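PDB 4OEV: putative peptide ABC-transport system periplasmic peptide-binding protein from Campylobacter jejuni, which binds nickel(II), held here together with an oxalate ion, as the extracytoplasmic solute-binding component of an ABC-type importer. Local coordinates for residues I9-E14 with L192-I197; K211-L216 with V465-L470. All coordinates share one frame; numbering follows the deposited sequence.

Interaction 1 (I9-E14 with L192-I197)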
# COMPACT_ATOMS: atom_id res chain seq x y z
N ILE A 9 -12.04 5.50 15.32
CA ILE A 9 -11.30 5.98 14.15
C ILE A 9 -11.84 5.40 12.87
O ILE A 9 -11.98 4.19 12.73
CB ILE A 9 -9.81 5.61 14.23
CG1 ILE A 9 -9.19 6.05 15.56
CG2 ILE A 9 -9.04 6.14 13.03
CD1 ILE A 9 -7.74 5.66 15.66
N ALA A 10 -12.12 6.28 11.91
CA ALA A 10 -12.53 5.84 10.59
C ALA A 10 -11.33 5.39 9.78
O ALA A 10 -10.28 6.04 9.76
CB ALA A 10 -13.25 7.00 9.83
N VAL A 11 -11.51 4.29 9.06
CA VAL A 11 -10.49 3.79 8.15
C VAL A 11 -11.13 3.40 6.81
O VAL A 11 -12.17 2.72 6.80
CB VAL A 11 -9.73 2.60 8.75
CG1 VAL A 11 -8.82 1.98 7.70
CG2 VAL A 11 -8.91 3.09 9.94
N GLU A 12 -10.53 3.82 5.71
CA GLU A 12 -11.15 3.57 4.36
C GLU A 12 -11.37 2.08 4.02
O GLU A 12 -12.48 1.68 3.59
CB GLU A 12 -10.31 4.23 3.29
CG GLU A 12 -10.89 4.09 1.86
CD GLU A 12 -9.93 4.54 0.83
OE1 GLU A 12 -8.82 4.95 1.24
OE2 GLU A 12 -10.25 4.48 -0.39
N ASN A 13 -10.34 1.25 4.26
CA ASN A 13 -10.33 -0.16 3.87
C ASN A 13 -10.41 -1.07 5.08
O ASN A 13 -9.97 -0.70 6.17
CB ASN A 13 -9.05 -0.46 3.09
CG ASN A 13 -8.93 0.39 1.86
OD1 ASN A 13 -9.64 0.16 0.88
ND2 ASN A 13 -8.04 1.38 1.89
N GLU A 14 -11.02 -2.23 4.90
CA GLU A 14 -11.07 -3.25 5.90
C GLU A 14 -10.37 -4.48 5.33
O GLU A 14 -9.85 -4.46 4.21
CB GLU A 14 -12.51 -3.54 6.30
CG GLU A 14 -13.41 -3.92 5.13
CD GLU A 14 -14.83 -4.26 5.57
OE1 GLU A 14 -15.08 -4.31 6.80
OE2 GLU A 14 -15.67 -4.49 4.67
N LEU A 192 -11.00 0.84 21.78
CA LEU A 192 -10.70 1.32 20.43
C LEU A 192 -11.60 0.67 19.38
O LEU A 192 -11.70 -0.54 19.30
CB LEU A 192 -9.23 1.07 20.08
CG LEU A 192 -8.81 1.30 18.62
CD1 LEU A 192 -9.02 2.76 18.17
CD2 LEU A 192 -7.37 0.86 18.38
N ILE A 193 -12.20 1.51 18.54
CA ILE A 193 -13.09 1.06 17.48
C ILE A 193 -12.66 1.60 16.11
O ILE A 193 -12.47 2.79 15.94
CB ILE A 193 -14.54 1.48 17.80
CG1 ILE A 193 -15.01 0.74 19.06
CG2 ILE A 193 -15.44 1.18 16.67
CD1 ILE A 193 -16.45 1.06 19.48
N ILE A 194 -12.45 0.69 15.16
CA ILE A 194 -12.09 1.01 13.79
C ILE A 194 -13.32 0.87 12.91
O ILE A 194 -13.81 -0.23 12.64
CB ILE A 194 -10.95 0.11 13.26
CG1 ILE A 194 -9.78 0.12 14.24
CG2 ILE A 194 -10.59 0.49 11.76
CD1 ILE A 194 -9.07 1.45 14.36
N LYS A 195 -13.83 2.00 12.46
CA LYS A 195 -15.06 2.04 11.72
C LYS A 195 -14.76 2.06 10.22
O LYS A 195 -13.87 2.78 9.74
CB LYS A 195 -15.88 3.26 12.14
CG LYS A 195 -17.30 3.24 11.69
CD LYS A 195 -18.12 4.34 12.39
CE LYS A 195 -19.50 4.37 11.80
NZ LYS A 195 -20.39 5.32 12.49
N HIS A 196 -15.49 1.24 9.48
CA HIS A 196 -15.27 1.13 8.05
C HIS A 196 -16.00 2.22 7.30
O HIS A 196 -17.20 2.11 7.07
CB HIS A 196 -15.72 -0.22 7.52
CG HIS A 196 -15.55 -0.37 6.03
ND1 HIS A 196 -16.51 -0.93 5.21
CD2 HIS A 196 -14.51 -0.05 5.22
CE1 HIS A 196 -16.08 -0.92 3.96
NE2 HIS A 196 -14.86 -0.39 3.93
N ILE A 197 -15.28 3.26 6.88
CA ILE A 197 -15.92 4.35 6.10
C ILE A 197 -15.08 4.65 4.88
O ILE A 197 -14.05 5.35 4.98
CB ILE A 197 -16.12 5.63 6.95
CG1 ILE A 197 -16.99 5.32 8.17
CG2 ILE A 197 -16.76 6.75 6.09
CD1 ILE A 197 -17.18 6.53 9.13

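Interaction 2 (K211-L216 with V465-L470)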
# COMPACT_ATOMS: atom_id res chain seq x y z
N LYS A 211 -19.65 11.33 15.69
CA LYS A 211 -19.74 9.86 15.64
C LYS A 211 -18.36 9.18 15.58
O LYS A 211 -18.22 7.99 15.90
CB LYS A 211 -20.58 9.45 14.43
CG LYS A 211 -22.07 9.42 14.69
CD LYS A 211 -22.84 9.40 13.37
CE LYS A 211 -24.27 8.93 13.57
NZ LYS A 211 -24.26 7.45 13.37
N ILE A 212 -17.35 9.94 15.17
CA ILE A 212 -15.98 9.42 15.14
C ILE A 212 -15.02 10.50 15.63
O ILE A 212 -15.34 11.68 15.60
CB ILE A 212 -15.54 8.93 13.72
CG1 ILE A 212 -15.65 10.04 12.70
CG2 ILE A 212 -16.38 7.76 13.27
CD1 ILE A 212 -15.13 9.61 11.25
N ASP A 213 -13.84 10.07 16.08
CA ASP A 213 -12.82 10.97 16.64
C ASP A 213 -11.83 11.46 15.62
O ASP A 213 -11.20 12.48 15.82
CB ASP A 213 -12.03 10.27 17.76
CG ASP A 213 -12.82 10.11 19.03
OD1 ASP A 213 -13.37 11.13 19.50
OD2 ASP A 213 -12.85 8.98 19.58
N ALA A 214 -11.63 10.68 14.57
CA ALA A 214 -10.56 10.93 13.59
C ALA A 214 -10.83 10.20 12.30
O ALA A 214 -11.39 9.11 12.33
CB ALA A 214 -9.20 10.49 14.15
N ALA A 215 -10.36 10.80 11.20
CA ALA A 215 -10.40 10.19 9.86
C ALA A 215 -9.40 10.88 8.95
O ALA A 215 -9.07 12.07 9.17
CB ALA A 215 -11.78 10.28 9.26
N LEU A 216 -8.91 10.18 7.93
CA LEU A 216 -8.19 10.90 6.85
C LEU A 216 -9.25 11.50 5.93
O LEU A 216 -10.22 10.82 5.56
CB LEU A 216 -7.28 9.99 6.02
CG LEU A 216 -6.19 9.29 6.81
CD1 LEU A 216 -5.35 8.41 5.80
CD2 LEU A 216 -5.36 10.32 7.50
N VAL A 465 -7.62 14.42 10.05
CA VAL A 465 -8.46 15.39 10.75
C VAL A 465 -8.95 14.82 12.06
O VAL A 465 -9.53 13.74 12.10
CB VAL A 465 -9.66 15.84 9.94
CG1 VAL A 465 -10.44 16.85 10.75
CG2 VAL A 465 -9.23 16.42 8.60
N TYR A 466 -8.74 15.53 13.14
CA TYR A 466 -9.02 14.90 14.43
C TYR A 466 -9.71 15.81 15.45
O TYR A 466 -9.38 17.00 15.61
CB TYR A 466 -7.70 14.31 15.03
CG TYR A 466 -6.65 15.39 15.29
CD1 TYR A 466 -5.76 15.79 14.29
CD2 TYR A 466 -6.59 16.03 16.51
CE1 TYR A 466 -4.85 16.81 14.51
CE2 TYR A 466 -5.66 17.05 16.75
CZ TYR A 466 -4.79 17.41 15.74
OH TYR A 466 -3.89 18.41 15.96
N ASN A 467 -10.67 15.24 16.15
CA ASN A 467 -11.22 15.86 17.35
C ASN A 467 -10.11 16.46 18.23
O ASN A 467 -9.15 15.77 18.59
CB ASN A 467 -12.02 14.83 18.13
CG ASN A 467 -12.62 15.39 19.36
OD1 ASN A 467 -12.27 15.00 20.47
ND2 ASN A 467 -13.54 16.33 19.18
N LYS A 468 -10.23 17.75 18.54
CA LYS A 468 -9.17 18.50 19.18
C LYS A 468 -8.82 17.95 20.56
O LYS A 468 -7.81 18.33 21.14
CB LYS A 468 -9.57 19.99 19.30
CG LYS A 468 -8.38 20.96 19.38
CD LYS A 468 -7.45 20.75 18.19
CE LYS A 468 -6.46 21.90 18.01
NZ LYS A 468 -5.63 21.69 16.77
N ASP A 469 -9.71 17.14 21.11
CA ASP A 469 -9.47 16.52 22.40
C ASP A 469 -8.37 15.47 22.29
O ASP A 469 -7.87 15.03 23.30
CB ASP A 469 -10.75 15.88 22.97
CG ASP A 469 -11.79 16.91 23.39
OD1 ASP A 469 -11.40 18.02 23.84
OD2 ASP A 469 -12.99 16.61 23.21
N LEU A 470 -8.04 15.04 21.07
CA LEU A 470 -7.06 13.96 20.88
C LEU A 470 -5.60 14.36 21.10
O LEU A 470 -5.04 15.18 20.37
CB LEU A 470 -7.19 13.36 19.49
CG LEU A 470 -7.76 11.95 19.46
CD1 LEU A 470 -9.17 11.99 20.00
CD2 LEU A 470 -7.74 11.39 18.05

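Interaction 1 (I9-E14 with L192-I197)
Glu14 lays its carboxylate over one face of the His196 imidazole, the two planes only 12° apart. Its CD stands 3.7 Å above the ring plane, displaced toward the rim, while CG sits over the ring centroid at 4.0 Å in a CH-pi contact. This stacking follows from the torsions of Glu14: with CG between the backbone N and the carbonyl carbon (chi1 55°) and the chain extended beyond, the side chain runs across the ring. The carbonyl of Glu12 meets the ring edge near its plane, O lying 3.1 Å from His196 CD2. ND1 is hydrogen-bonded to the carbonyl of Gly171; this bond sets the ring's rotation, while Glu14 lies over one face.

Ahead of this loop, strands 9-11 and 192-196 pair in parallel. Ile9 N donates to Ile193 O at 2.8 Å, and Val11 N to Lys195 O at 2.9 Å. On the side of Ile9, Val11 and Ile194, the closest apolar touch is Val11 CG2 on Ile194 CG2, at 3.6 Å; on the other side Ala10 CB meets Ile197 CD1.

Glu12 OE1 is hydrogen-bonded to ND1 of His481, a nickel ligand. Leu32 of helix 30-33 packs on Ile194, Ile197 packs on helix 200-208, Lys195 NZ forms a salt bridge with Glu206 of the same helix, and strand 173-178 continues the sheet beyond 191-196.

Interaction 2 (K211-L216 with V465-L470)
Ala215 and Val465 form an antiparallel hydrogen-bonded pair: Val465 N reaches Ala215 O at 2.9 Å, and Ala215 N returns a bond to Val465 O at 3.2 Å. The next pair, Ala214 with Tyr466, is non-hydrogen-bonded, and its two CB atoms are 4.2 Å apart on the same face. Tyr466 holds its ring clear of Ala214, so it meets that alanine through CB alone. One step on, Asn467 N donates to Asp213 O at 2.8 Å.

Beyond the strand, a type I turn from Asn467 to Leu470 closes with Leu470 N bonded to Asn467 O, and it brings the leucine back over 213-214. Leu470 CD1 lies 4.0 Å from Asp213 CB, and CD2 approaches Ala214 CB.

The carboxylate and amide planes of Asp213 and Asn467 stand 41° apart without bonding to each other. Asp213 is instead positioned from outside: OD2 accepts from the backbone N of Ile8 and forms a salt bridge with Lys494, the C-terminal residue. Val465, on the face it shares with Ala215, packs against Leu207 of helix 200-208. This short ladder adds 214-216 to the curled antiparallel sheet built round strand 454-467, in a family 5 solute-binding protein of the periplasmic-binding-protein clan.

How the interactions relate
Interactions 1 and 2 meet at Ala10, whose N lies 3.0 Å from Ala214 O, probably as a hydrogen bond, while its CB packs on Ile212 CD1 and Ala215 CB. Strand 6-11 thus lies between 191-196 and 214-216, and helix 200-208 packs against residues of both contacts. Interaction 1 is parallel and partly buried; past its aliphatic pairs come the Glu14-His196 stack and, approaching the nickel and oxalate, Asn13 and Glu12. Interaction 2 is antiparallel, buried and away from the annotated sites. It rests mainly on backbone bonds, with Ala214 and Ala215 opposite Tyr466 and Val465 and Leu470 packed alongside; Asp213 is held by Ile8 N and Lys494.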